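PDB 1V43: sugar-binding transport ATP-binding protein from Pyrococcus horikoshii, which probably binds and hydrolyses ATP as the ATPase subunit of an ABC-type sugar transporter, powering sugar uptake across the membrane. Local coordinates for residues Gly37-Leu42 / Glu183-Gln188; Val41-Ser46 / Thr240-Pro245; Glu228-Pro233 / Arg289-Thr294. One frame throughout, in Å; residues are numbered along the deposited sequence.

Contact 1. Residues Gly37-Leu42 / Glu183-Gln188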
ATOM      1  N   GLY A  37       9.957  28.599   1.260  1.00 25.25           N
ATOM      2  CA  GLY A  37       8.583  28.228   1.486  1.00 17.88           C
ATOM      3  C   GLY A  37       8.070  26.990   0.787  1.00 18.79           C
ATOM      4  O   GLY A  37       6.882  26.707   0.900  1.00 20.37           O
ATOM      5  N   GLU A  38       8.901  26.244   0.060  1.00 17.38           N
ATOM      6  CA  GLU A  38       8.345  25.054  -0.587  1.00 22.12           C
ATOM      7  C   GLU A  38       8.481  23.830   0.311  1.00 21.93           C
ATOM      8  O   GLU A  38       9.194  23.847   1.305  1.00 20.91           O
ATOM      9  CB  GLU A  38       8.993  24.751  -1.948  1.00 15.93           C
ATOM     10  CG  GLU A  38      10.384  24.119  -1.892  1.00 23.19           C
ATOM     11  CD  GLU A  38      10.904  23.675  -3.261  1.00 26.53           C
ATOM     12  OE1 GLU A  38      12.141  23.570  -3.414  1.00 27.58           O
ATOM     13  OE2 GLU A  38      10.092  23.415  -4.181  1.00 28.41           O
ATOM     14  N   PHE A  39       7.751  22.787  -0.050  1.00 17.58           N
ATOM     15  CA  PHE A  39       7.783  21.531   0.671  1.00 18.41           C
ATOM     16  C   PHE A  39       8.545  20.602  -0.255  1.00 20.34           C
ATOM     17  O   PHE A  39       8.001  20.142  -1.249  1.00 19.30           O
ATOM     18  CB  PHE A  39       6.362  20.997   0.880  1.00 20.26           C
ATOM     19  CG  PHE A  39       6.266  19.954   1.941  1.00 25.21           C
ATOM     20  CD1 PHE A  39       5.451  20.151   3.051  1.00 17.97           C
ATOM     21  CD2 PHE A  39       7.012  18.789   1.860  1.00 22.55           C
ATOM     22  CE1 PHE A  39       5.387  19.210   4.056  1.00 18.97           C
ATOM     23  CE2 PHE A  39       6.948  17.838   2.868  1.00 20.26           C
ATOM     24  CZ  PHE A  39       6.134  18.050   3.968  1.00 20.27           C
ATOM     25  N   LEU A  40       9.818  20.370   0.027  1.00 22.62           N
ATOM     26  CA  LEU A  40      10.585  19.483  -0.830  1.00 22.38           C
ATOM     27  C   LEU A  40      10.737  18.115  -0.194  1.00 21.66           C
ATOM     28  O   LEU A  40      11.179  18.010   0.941  1.00 17.85           O
ATOM     29  CB  LEU A  40      11.976  20.044  -1.100  1.00 19.72           C
ATOM     30  CG  LEU A  40      12.894  19.040  -1.820  1.00 26.95           C
ATOM     31  CD1 LEU A  40      12.453  18.878  -3.283  1.00 19.55           C
ATOM     32  CD2 LEU A  40      14.337  19.516  -1.755  1.00 30.79           C
ATOM     33  N   VAL A  41      10.358  17.075  -0.926  1.00 20.77           N
ATOM     34  CA  VAL A  41      10.512  15.714  -0.427  1.00 18.69           C
ATOM     35  C   VAL A  41      11.749  15.079  -1.056  1.00 22.08           C
ATOM     36  O   VAL A  41      11.965  15.188  -2.266  1.00 25.91           O
ATOM     37  CB  VAL A  41       9.315  14.800  -0.792  1.00 20.94           C
ATOM     38  CG1 VAL A  41       9.647  13.362  -0.403  1.00 19.50           C
ATOM     39  CG2 VAL A  41       8.050  15.254  -0.073  1.00 13.76           C
ATOM     40  N   LEU A  42      12.582  14.458  -0.227  1.00 21.78           N
ATOM     41  CA  LEU A  42      13.746  13.746  -0.727  1.00 23.16           C
ATOM     42  C   LEU A  42      13.255  12.290  -0.701  1.00 27.69           C
ATOM     43  O   LEU A  42      13.027  11.712   0.367  1.00 23.51           O
ATOM     44  CB  LEU A  42      14.950  13.930   0.189  1.00 23.25           C
ATOM     45  CG  LEU A  42      15.435  15.356   0.443  1.00 24.62           C
ATOM     46  CD1 LEU A  42      16.684  15.305   1.326  1.00 19.39           C
ATOM     47  CD2 LEU A  42      15.703  16.067  -0.885  1.00 21.53           C
ATOM     48  N   GLU A 183      -2.609  16.642   7.213  1.00 26.36           N
ATOM     49  CA  GLU A 183      -2.437  17.586   8.315  1.00 22.30           C
ATOM     50  C   GLU A 183      -1.101  18.343   8.176  1.00 20.27           C
ATOM     51  O   GLU A 183      -1.068  19.560   8.161  1.00 24.63           O
ATOM     52  CB  GLU A 183      -2.475  16.818   9.637  1.00 25.34           C
ATOM     53  CG  GLU A 183      -2.295  17.665  10.881  1.00 38.13           C
ATOM     54  CD  GLU A 183      -3.367  18.716  11.030  1.00 43.58           C
ATOM     55  OE1 GLU A 183      -4.451  18.547  10.424  1.00 46.64           O
ATOM     56  OE2 GLU A 183      -3.134  19.706  11.764  1.00 50.38           O
ATOM     57  N   ILE A 184      -0.001  17.612   8.040  1.00 19.75           N
ATOM     58  CA  ILE A 184       1.305  18.240   7.901  1.00 22.84           C
ATOM     59  C   ILE A 184       1.408  19.160   6.665  1.00 24.13           C
ATOM     60  O   ILE A 184       1.858  20.306   6.783  1.00 19.15           O
ATOM     61  CB  ILE A 184       2.414  17.161   7.912  1.00 24.25           C
ATOM     62  CG1 ILE A 184       2.579  16.645   9.348  1.00 23.45           C
ATOM     63  CG2 ILE A 184       3.749  17.725   7.367  1.00 17.35           C
ATOM     64  CD1 ILE A 184       3.355  15.341   9.474  1.00 28.29           C
ATOM     65  N   LYS A 185       0.949  18.683   5.509  1.00 22.84           N
ATOM     66  CA  LYS A 185       0.997  19.460   4.277  1.00 21.92           C
ATOM     67  C   LYS A 185       0.203  20.770   4.380  1.00 31.13           C
ATOM     68  O   LYS A 185       0.707  21.843   4.034  1.00 27.18           O
ATOM     69  CB  LYS A 185       0.496  18.614   3.092  1.00 23.40           C
ATOM     70  CG  LYS A 185       0.615  19.312   1.720  1.00 27.82           C
ATOM     71  CD  LYS A 185       1.925  20.101   1.600  1.00 28.14           C
ATOM     72  CE  LYS A 185       2.044  20.856   0.289  1.00 31.75           C
ATOM     73  NZ  LYS A 185       2.571  20.008  -0.804  1.00 19.67           N
ATOM     74  N   LYS A 186      -1.032  20.699   4.871  1.00 31.22           N
ATOM     75  CA  LYS A 186      -1.835  21.914   5.017  1.00 25.87           C
ATOM     76  C   LYS A 186      -1.194  22.906   5.978  1.00 21.66           C
ATOM     77  O   LYS A 186      -1.227  24.108   5.744  1.00 22.76           O
ATOM     78  CB  LYS A 186      -3.229  21.590   5.523  1.00 28.52           C
ATOM     79  CG  LYS A 186      -4.122  20.850   4.554  1.00 31.36           C
ATOM     80  CD  LYS A 186      -5.416  20.601   5.305  1.00 43.00           C
ATOM     81  CE  LYS A 186      -6.426  19.813   4.534  1.00 51.23           C
ATOM     82  NZ  LYS A 186      -7.569  19.531   5.459  1.00 59.91           N
ATOM     83  N   LEU A 187      -0.637  22.395   7.074  1.00 18.64           N
ATOM     84  CA  LEU A 187       0.038  23.237   8.047  1.00 22.27           C
ATOM     85  C   LEU A 187       1.212  23.977   7.385  1.00 24.33           C
ATOM     86  O   LEU A 187       1.384  25.183   7.568  1.00 29.35           O
ATOM     87  CB  LEU A 187       0.568  22.386   9.198  1.00 23.75           C
ATOM     88  CG  LEU A 187       1.452  23.123  10.206  1.00 21.14           C
ATOM     89  CD1 LEU A 187       0.592  24.122  10.953  1.00 29.70           C
ATOM     90  CD2 LEU A 187       2.114  22.142  11.175  1.00 16.92           C
ATOM     91  N   GLN A 188       2.023  23.242   6.628  1.00 22.86           N
ATOM     92  CA  GLN A 188       3.173  23.835   5.956  1.00 23.85           C
ATOM     93  C   GLN A 188       2.745  24.893   4.943  1.00 23.96           C
ATOM     94  O   GLN A 188       3.427  25.898   4.798  1.00 16.19           O
ATOM     95  CB  GLN A 188       4.023  22.753   5.271  1.00 24.03           C
ATOM     96  CG  GLN A 188       5.335  23.265   4.665  1.00 18.79           C
ATOM     97  CD  GLN A 188       5.134  23.961   3.320  1.00 24.99           C
ATOM     98  OE1 GLN A 188       5.953  24.775   2.897  1.00 26.39           O
ATOM     99  NE2 GLN A 188       4.046  23.630   2.643  1.00 21.03           N
TER
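The backbone O of Gly-37, which faces Gln-188 across the contact, accepts a hydrogen bond from Lys-192 NZ. The Gln-188 amide lies nearby, with the atom modelled as OE1 2.9 Å from Gly-37 O; the amide is probably turned over, and in the reversed orientation the pair may be a hydrogen bond. Beyond this polar corner the contact is built round one ring. Phe-39 sets CG anti to its backbone N (chi1 -163°), which carries the ring from strand 39-43 towards helix 174-191. The aliphatic part of Gln-188 comes closest, CG lying 3.5 Å from Phe-39 CD1, and the amide plane stands 80° from the ring. A bend at chi2 brings Lys-185 CD obliquely to the same CD1, at 3.8 Å, while Ile-184 CG2 meets the ring edge at CE1 from 4.0 Å. A second bend of the lysine, at chi4, directs NZ to the O of Met-208, with a long, weak ion pair to Asp-210. The N-to-C directions of the strand and helix segments differ by 139° and their axes approach to 10.8 Å, a spacing bridged by these side chains. Lysine and glutamine thus lend methylenes to the buried packing of Phe-39, and the lysine charge is met by a backbone oxygen and probably eased by the distant carboxylate.

Contact 2. Residues Val41-Ser46 / Thr240-Pro245; sequences VLLGPS and TFIGAP
Leu-43 and Phe-241 both turn CG anti to their backbone N, with chi1 of 177° and -157°, and these torsions send the two side chains out to meet between strand 39-43 and the end of helix 236-241. The leucine reaches the rim of the aromatic ring: Leu-43 CG is 3.9 Å from Phe-241 CE2, near the ring plane, and CD1 of the same leucine also lies in that plane. Its other branch, CD2, reaches on to Ile-242 CG1 at 3.8 Å. The far end of the ring rests obliquely on the backbone after the strand, where Phe-241 CZ comes within 3.5 Å of Pro-45 N and 3.7 Å of Pro-45 CD. The contact is van der Waals packing, of side chains and of the ring on the backbone. Gly-44 belongs to the probable Walker A loop, and its O accepts a hydrogen bond from Lys-50, an ATP-binding residue, so Phe-241 packs against the start of the nucleotide-binding loop. Phe-237, one turn earlier in helix 236-241, meets the Phe-241 ring at about 20°. Strand 39-43 itself runs between parallel strands 194-199 and 211-216, and helix 202-208 packs on Leu-43 through Ala-205 and on Ile-242 through Gln-202 and Met-206.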
ATOM      1  N   VAL A  41      10.358  17.075  -0.926  1.00 20.77           N
ATOM      2  CA  VAL A  41      10.512  15.714  -0.427  1.00 18.69           C
ATOM      3  C   VAL A  41      11.749  15.079  -1.056  1.00 22.08           C
ATOM      4  O   VAL A  41      11.965  15.188  -2.266  1.00 25.91           O
ATOM      5  CB  VAL A  41       9.315  14.800  -0.792  1.00 20.94           C
ATOM      6  CG1 VAL A  41       9.647  13.362  -0.403  1.00 19.50           C
ATOM      7  CG2 VAL A  41       8.050  15.254  -0.073  1.00 13.76           C
ATOM      8  N   LEU A  42      12.582  14.458  -0.227  1.00 21.78           N
ATOM      9  CA  LEU A  42      13.746  13.746  -0.727  1.00 23.16           C
ATOM     10  C   LEU A  42      13.255  12.290  -0.701  1.00 27.69           C
ATOM     11  O   LEU A  42      13.027  11.712   0.367  1.00 23.51           O
ATOM     12  CB  LEU A  42      14.950  13.930   0.189  1.00 23.25           C
ATOM     13  CG  LEU A  42      15.435  15.356   0.443  1.00 24.62           C
ATOM     14  CD1 LEU A  42      16.684  15.305   1.326  1.00 19.39           C
ATOM     15  CD2 LEU A  42      15.703  16.067  -0.885  1.00 21.53           C
ATOM     16  N   LEU A  43      13.066  11.730  -1.890  1.00 25.37           N
ATOM     17  CA  LEU A  43      12.539  10.386  -2.063  1.00 25.39           C
ATOM     18  C   LEU A  43      13.566   9.414  -2.612  1.00 26.83           C
ATOM     19  O   LEU A  43      14.241   9.706  -3.599  1.00 24.75           O
ATOM     20  CB  LEU A  43      11.335  10.434  -3.015  1.00 18.64           C
ATOM     21  CG  LEU A  43      10.668   9.111  -3.395  1.00 24.41           C
ATOM     22  CD1 LEU A  43       9.985   8.523  -2.178  1.00 19.43           C
ATOM     23  CD2 LEU A  43       9.650   9.335  -4.515  1.00 24.29           C
ATOM     24  N   GLY A  44      13.660   8.245  -1.988  1.00 24.54           N
ATOM     25  CA  GLY A  44      14.613   7.250  -2.446  1.00 23.06           C
ATOM     26  C   GLY A  44      14.707   6.065  -1.507  1.00 26.75           C
ATOM     27  O   GLY A  44      14.267   6.150  -0.360  1.00 22.51           O
ATOM     28  N   PRO A  45      15.293   4.944  -1.958  1.00 28.09           N
ATOM     29  CA  PRO A  45      15.418   3.756  -1.110  1.00 29.67           C
ATOM     30  C   PRO A  45      16.404   3.948   0.033  1.00 35.09           C
ATOM     31  O   PRO A  45      17.126   4.955   0.089  1.00 35.57           O
ATOM     32  CB  PRO A  45      15.870   2.678  -2.095  1.00 33.11           C
ATOM     33  CG  PRO A  45      16.729   3.452  -3.050  1.00 33.54           C
ATOM     34  CD  PRO A  45      15.913   4.720  -3.276  1.00 28.53           C
ATOM     35  N   SER A  46      16.436   2.981   0.939  1.00 32.13           N
ATOM     36  CA  SER A  46      17.345   3.026   2.080  1.00 39.47           C
ATOM     37  C   SER A  46      18.780   3.145   1.598  1.00 32.37           C
ATOM     38  O   SER A  46      19.188   2.459   0.664  1.00 37.17           O
ATOM     39  CB  SER A  46      17.207   1.756   2.923  1.00 45.20           C
ATOM     40  OG  SER A  46      15.870   1.595   3.355  1.00 52.92           O
ATOM     41  N   THR A 240      10.201   3.806 -12.468  1.00 28.31           N
ATOM     42  CA  THR A 240       9.717   2.656 -11.710  1.00 28.48           C
ATOM     43  C   THR A 240       9.682   2.817 -10.197  1.00 25.71           C
ATOM     44  O   THR A 240       9.261   1.901  -9.496  1.00 26.52           O
ATOM     45  CB  THR A 240      10.539   1.380 -12.050  1.00 29.20           C
ATOM     46  OG1 THR A 240      11.908   1.578 -11.676  1.00 33.50           O
ATOM     47  CG2 THR A 240      10.474   1.073 -13.547  1.00 26.15           C
ATOM     48  N   PHE A 241      10.114   3.965  -9.682  1.00 25.37           N
ATOM     49  CA  PHE A 241      10.110   4.159  -8.236  1.00 27.34           C
ATOM     50  C   PHE A 241       8.833   4.850  -7.763  1.00 21.70           C
ATOM     51  O   PHE A 241       8.495   4.822  -6.577  1.00 28.28           O
ATOM     52  CB  PHE A 241      11.333   4.965  -7.784  1.00 22.96           C
ATOM     53  CG  PHE A 241      11.702   4.737  -6.345  1.00 33.59           C
ATOM     54  CD1 PHE A 241      12.418   3.597  -5.965  1.00 22.71           C
ATOM     55  CD2 PHE A 241      11.285   5.627  -5.362  1.00 28.52           C
ATOM     56  CE1 PHE A 241      12.703   3.353  -4.629  1.00 27.75           C
ATOM     57  CE2 PHE A 241      11.563   5.394  -4.033  1.00 27.22           C
ATOM     58  CZ  PHE A 241      12.272   4.256  -3.656  1.00 35.62           C
ATOM     59  N   ILE A 242       8.114   5.445  -8.698  1.00 22.54           N
ATOM     60  CA  ILE A 242       6.882   6.144  -8.368  1.00 25.12           C
ATOM     61  C   ILE A 242       5.726   5.565  -9.166  1.00 24.99           C
ATOM     62  O   ILE A 242       5.795   5.477 -10.386  1.00 29.87           O
ATOM     63  CB  ILE A 242       7.004   7.642  -8.681  1.00 25.05           C
ATOM     64  CG1 ILE A 242       8.158   8.246  -7.881  1.00 26.44           C
ATOM     65  CG2 ILE A 242       5.687   8.346  -8.373  1.00 26.90           C
ATOM     66  CD1 ILE A 242       8.410   9.688  -8.162  1.00 23.15           C
ATOM     67  N   GLY A 243       4.658   5.191  -8.471  1.00 27.68           N
ATOM     68  CA  GLY A 243       3.503   4.613  -9.134  1.00 26.14           C
ATOM     69  C   GLY A 243       3.568   3.103  -9.026  1.00 28.94           C
ATOM     70  O   GLY A 243       4.461   2.468  -9.599  1.00 26.16           O
ATOM     71  N   ALA A 244       2.622   2.531  -8.291  1.00 25.48           N
ATOM     72  CA  ALA A 244       2.552   1.086  -8.076  1.00 30.90           C
ATOM     73  C   ALA A 244       1.125   0.587  -8.320  1.00 25.24           C
ATOM     74  O   ALA A 244       0.163   1.232  -7.889  1.00 30.02           O
ATOM     75  CB  ALA A 244       3.000   0.752  -6.625  1.00 23.66           C
ATOM     76  N   PRO A 245       0.961  -0.529  -9.062  1.00 27.71           N
ATOM     77  CA  PRO A 245       1.994  -1.363  -9.695  1.00 22.10           C
ATOM     78  C   PRO A 245       2.914  -0.512 -10.571  1.00 28.95           C
ATOM     79  O   PRO A 245       2.485   0.470 -11.168  1.00 24.62           O
ATOM     80  CB  PRO A 245       1.193  -2.325 -10.566  1.00 18.35           C
ATOM     81  CG  PRO A 245      -0.151  -2.346  -9.961  1.00 32.28           C
ATOM     82  CD  PRO A 245      -0.387  -0.971  -9.466  1.00 20.82           C
TER

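Contact 3. Residues Glu228-Pro233 / Arg289-Thr294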
ATOM      1  N   GLU A 228       5.446  16.244 -12.849  1.00 25.81           N
ATOM      2  CA  GLU A 228       6.632  16.118 -13.691  1.00 29.09           C
ATOM      3  C   GLU A 228       7.374  14.795 -13.508  1.00 23.66           C
ATOM      4  O   GLU A 228       7.745  14.160 -14.496  1.00 23.83           O
ATOM      5  CB  GLU A 228       7.594  17.286 -13.453  1.00 30.91           C
ATOM      6  CG  GLU A 228       7.071  18.644 -13.915  1.00 35.68           C
ATOM      7  CD  GLU A 228       8.076  19.766 -13.660  1.00 44.73           C
ATOM      8  OE1 GLU A 228       8.534  19.921 -12.504  1.00 37.24           O
ATOM      9  OE2 GLU A 228       8.407  20.494 -14.617  1.00 43.66           O
ATOM     10  N   VAL A 229       7.591  14.359 -12.269  1.00 18.47           N
ATOM     11  CA  VAL A 229       8.310  13.101 -12.082  1.00 23.93           C
ATOM     12  C   VAL A 229       7.449  11.887 -12.436  1.00 23.73           C
ATOM     13  O   VAL A 229       7.964  10.840 -12.802  1.00 26.08           O
ATOM     14  CB  VAL A 229       8.879  12.954 -10.642  1.00 27.89           C
ATOM     15  CG1 VAL A 229       9.887  14.061 -10.396  1.00 25.31           C
ATOM     16  CG2 VAL A 229       7.748  12.986  -9.592  1.00 24.27           C
ATOM     17  N   TYR A 230       6.132  12.032 -12.349  1.00 28.39           N
ATOM     18  CA  TYR A 230       5.260  10.919 -12.685  1.00 25.63           C
ATOM     19  C   TYR A 230       5.039  10.798 -14.206  1.00 24.19           C
ATOM     20  O   TYR A 230       5.259   9.739 -14.781  1.00 25.66           O
ATOM     21  CB  TYR A 230       3.913  11.063 -11.972  1.00 23.21           C
ATOM     22  CG  TYR A 230       2.901  10.035 -12.430  1.00 24.56           C
ATOM     23  CD1 TYR A 230       2.995   8.695 -12.027  1.00 23.31           C
ATOM     24  CD2 TYR A 230       1.868  10.392 -13.281  1.00 19.48           C
ATOM     25  CE1 TYR A 230       2.073   7.747 -12.466  1.00 19.87           C
ATOM     26  CE2 TYR A 230       0.951   9.459 -13.726  1.00 23.57           C
ATOM     27  CZ  TYR A 230       1.055   8.141 -13.321  1.00 27.98           C
ATOM     28  OH  TYR A 230       0.141   7.228 -13.798  1.00 25.56           O
ATOM     29  N   LEU A 231       4.595  11.876 -14.849  1.00 22.98           N
ATOM     30  CA  LEU A 231       4.348  11.853 -16.293  1.00 25.92           C
ATOM     31  C   LEU A 231       5.622  11.854 -17.112  1.00 31.39           C
ATOM     32  O   LEU A 231       5.645  11.326 -18.225  1.00 28.17           O
ATOM     33  CB  LEU A 231       3.503  13.051 -16.731  1.00 24.16           C
ATOM     34  CG  LEU A 231       2.063  13.112 -16.228  1.00 31.17           C
ATOM     35  CD1 LEU A 231       1.428  14.421 -16.685  1.00 30.34           C
ATOM     36  CD2 LEU A 231       1.285  11.910 -16.747  1.00 28.20           C
ATOM     37  N   ARG A 232       6.685  12.443 -16.575  1.00 26.71           N
ATOM     38  CA  ARG A 232       7.927  12.496 -17.333  1.00 30.02           C
ATOM     39  C   ARG A 232       9.192  12.101 -16.578  1.00 27.63           C
ATOM     40  O   ARG A 232      10.088  12.910 -16.374  1.00 21.65           O
ATOM     41  CB  ARG A 232       8.078  13.891 -17.961  1.00 28.73           C
ATOM     42  CG  ARG A 232       7.085  14.134 -19.108  1.00 32.01           C
ATOM     43  CD  ARG A 232       7.038  15.586 -19.569  1.00 40.13           C
ATOM     44  NE  ARG A 232       6.300  16.437 -18.634  1.00 58.55           N
ATOM     45  CZ  ARG A 232       4.974  16.443 -18.495  1.00 60.21           C
ATOM     46  NH1 ARG A 232       4.211  15.646 -19.237  1.00 59.50           N
ATOM     47  NH2 ARG A 232       4.409  17.242 -17.599  1.00 55.85           N
ATOM     48  N   PRO A 233       9.273  10.836 -16.140  1.00 27.00           N
ATOM     49  CA  PRO A 233      10.472  10.398 -15.420  1.00 28.91           C
ATOM     50  C   PRO A 233      11.646  10.491 -16.402  1.00 33.03           C
ATOM     51  O   PRO A 233      11.526  10.044 -17.539  1.00 30.34           O
ATOM     52  CB  PRO A 233      10.142   8.955 -15.063  1.00 25.99           C
ATOM     53  CG  PRO A 233       9.312   8.515 -16.247  1.00 28.69           C
ATOM     54  CD  PRO A 233       8.379   9.700 -16.426  1.00 24.39           C
ATOM     55  N   ARG A 289       2.783   2.408 -18.320  1.00 24.90           N
ATOM     56  CA  ARG A 289       2.225   2.099 -16.997  1.00 24.74           C
ATOM     57  C   ARG A 289       0.934   1.294 -17.059  1.00 22.91           C
ATOM     58  O   ARG A 289       0.126   1.506 -17.954  1.00 23.20           O
ATOM     59  CB  ARG A 289       1.950   3.392 -16.206  1.00 21.67           C
ATOM     60  CG  ARG A 289       3.178   4.226 -15.898  1.00 25.10           C
ATOM     61  CD  ARG A 289       2.806   5.336 -14.942  1.00 22.20           C
ATOM     62  NE  ARG A 289       3.873   6.302 -14.721  1.00 15.31           N
ATOM     63  CZ  ARG A 289       4.835   6.184 -13.821  1.00 17.30           C
ATOM     64  NH1 ARG A 289       4.890   5.117 -13.034  1.00 18.15           N
ATOM     65  NH2 ARG A 289       5.716   7.168 -13.666  1.00 20.85           N
ATOM     66  N   PRO A 290       0.731   0.372 -16.098  1.00 22.23           N
ATOM     67  CA  PRO A 290      -0.456  -0.492 -15.989  1.00 18.94           C
ATOM     68  C   PRO A 290      -1.746   0.328 -16.136  1.00 28.65           C
ATOM     69  O   PRO A 290      -2.691  -0.090 -16.811  1.00 24.30           O
ATOM     70  CB  PRO A 290      -0.333  -1.082 -14.584  1.00 18.59           C
ATOM     71  CG  PRO A 290       1.176  -1.184 -14.396  1.00 23.41           C
ATOM     72  CD  PRO A 290       1.656   0.150 -14.966  1.00 26.77           C
ATOM     73  N   GLU A 291      -1.765   1.500 -15.503  1.00 23.38           N
ATOM     74  CA  GLU A 291      -2.923   2.389 -15.542  1.00 26.27           C
ATOM     75  C   GLU A 291      -3.055   3.158 -16.854  1.00 31.63           C
ATOM     76  O   GLU A 291      -4.013   3.910 -17.024  1.00 27.10           O
ATOM     77  CB  GLU A 291      -2.886   3.394 -14.381  1.00 25.46           C
ATOM     78  CG  GLU A 291      -1.749   4.425 -14.477  1.00 28.11           C
ATOM     79  CD  GLU A 291      -0.497   4.017 -13.701  1.00 26.18           C
ATOM     80  OE1 GLU A 291      -0.174   2.815 -13.656  1.00 25.55           O
ATOM     81  OE2 GLU A 291       0.172   4.909 -13.140  1.00 21.70           O
ATOM     82  N   HIS A 292      -2.098   2.992 -17.772  1.00 28.92           N
ATOM     83  CA  HIS A 292      -2.181   3.688 -19.050  1.00 31.98           C
ATOM     84  C   HIS A 292      -2.542   2.729 -20.168  1.00 34.41           C
ATOM     85  O   HIS A 292      -2.350   3.013 -21.348  1.00 34.80           O
ATOM     86  CB  HIS A 292      -0.880   4.439 -19.374  1.00 34.76           C
ATOM     87  CG  HIS A 292      -0.624   5.604 -18.466  1.00 25.08           C
ATOM     88  ND1 HIS A 292      -1.642   6.267 -17.815  1.00 31.31           N
ATOM     89  CD2 HIS A 292       0.529   6.185 -18.053  1.00 24.35           C
ATOM     90  CE1 HIS A 292      -1.130   7.199 -17.032  1.00 20.39           C
ATOM     91  NE2 HIS A 292       0.186   7.170 -17.157  1.00 28.39           N
ATOM     92  N   MET A 293      -3.083   1.588 -19.769  1.00 32.64           N
ATOM     93  CA  MET A 293      -3.530   0.559 -20.692  1.00 29.69           C
ATOM     94  C   MET A 293      -4.931   0.197 -20.250  1.00 33.33           C
ATOM     95  O   MET A 293      -5.367   0.568 -19.157  1.00 39.87           O
ATOM     96  CB  MET A 293      -2.643  -0.683 -20.598  1.00 30.84           C
ATOM     97  CG  MET A 293      -1.201  -0.478 -21.047  1.00 32.42           C
ATOM     98  SD  MET A 293      -0.133  -1.836 -20.520  1.00 42.66           S
ATOM     99  CE  MET A 293      -0.575  -2.938 -21.590  1.00 20.98           C
ATOM    100  N   THR A 294      -5.640  -0.532 -21.098  1.00 40.03           N
ATOM    101  CA  THR A 294      -6.987  -0.966 -20.773  1.00 36.67           C
ATOM    102  C   THR A 294      -7.258  -2.244 -21.559  1.00 39.63           C
ATOM    103  O   THR A 294      -6.369  -2.754 -22.240  1.00 33.43           O
ATOM    104  CB  THR A 294      -8.017   0.117 -21.137  1.00 34.98           C
ATOM    105  OG1 THR A 294      -9.275  -0.201 -20.525  1.00 21.85           O
ATOM    106  CG2 THR A 294      -8.193   0.218 -22.655  1.00 31.63           C
TER
HETATM  107  O   HOH W   1       7.850   8.054 -12.047  1.00 17.46           O
HETATM  108  O   HOH W   2       4.412   8.323 -16.862  1.00 36.14           O
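At the junction between the ABC ATPase region and the OB-fold region of the MalK type, the last turn of helix 226-231 meets the 3-10 turn that leads into strand 293-295, and Tyr-230 and Arg-289 make the centre of the contact. The arginine uses both its face and its edge on the same tyrosine. Extended from CG to NE, its chain carries the guanidinium over the phenol ring, and the last torsion (chi4 -86°) turns the planes to within 16° of each other, with Tyr-230 CE1 3.2 Å above the guanidinium plane and offset toward its rim. At the edge, Arg-289 NH2 donates to the backbone O of Tyr-230 over 2.8 Å with an N-H...O angle of 161°, close to the guanidinium plane and on a lone pair of the carbonyl. Two waters widen the grip. One accepts from Arg-289 NH2 at 2.8 Å and donates to Val-229 O at 2.9 Å; the other accepts from Arg-289 NE and donates to Tyr-230 O at 2.7 Å, so that carbonyl takes two hydrogen bonds near the helix end. Glu-291 comes from the opposite direction to the tyrosine. Its CG sits between the backbone N and the carbonyl carbon, and a bend at chi2 brings OE2 to the edge of the phenol ring, in its plane. Tyr-230 OH is modelled as donating to Glu-291 OE2 at 2.4 Å, so short that the exact length is doubtful. Gly-321 and Thr-322 of the second subunit pack on Tyr-230 and Glu-291, respectively. Beyond the turn, strand 293-295 lies beside strand 350-356 as the outermost strand, within this chain, of that antiparallel sheet.

Contacts 1 and 2 share Val-41 and Leu-42 and follow strand 39-43 from its start to the Walker A loop; their centres are 18 Å apart and they touch only through that common strand. Contact 2 is the one beside the ATP site, with Gly-44 about 4 Å from the side chains of Cys-48 and Lys-50, although this chain carries no nucleotide. Contacts 2 and 3, centred 14 Å apart, join directly: Arg-289 NH1 lies 2.8 Å from Ile-242 O, a probable hydrogen bond, and Ile-242 CD1 packs 3.7 Å from Val-229 CG2. Contact 2 thereby links the loop to the interdomain junction. Contacts 1 and 3, 24 Å apart by centres, both reach the second subunit.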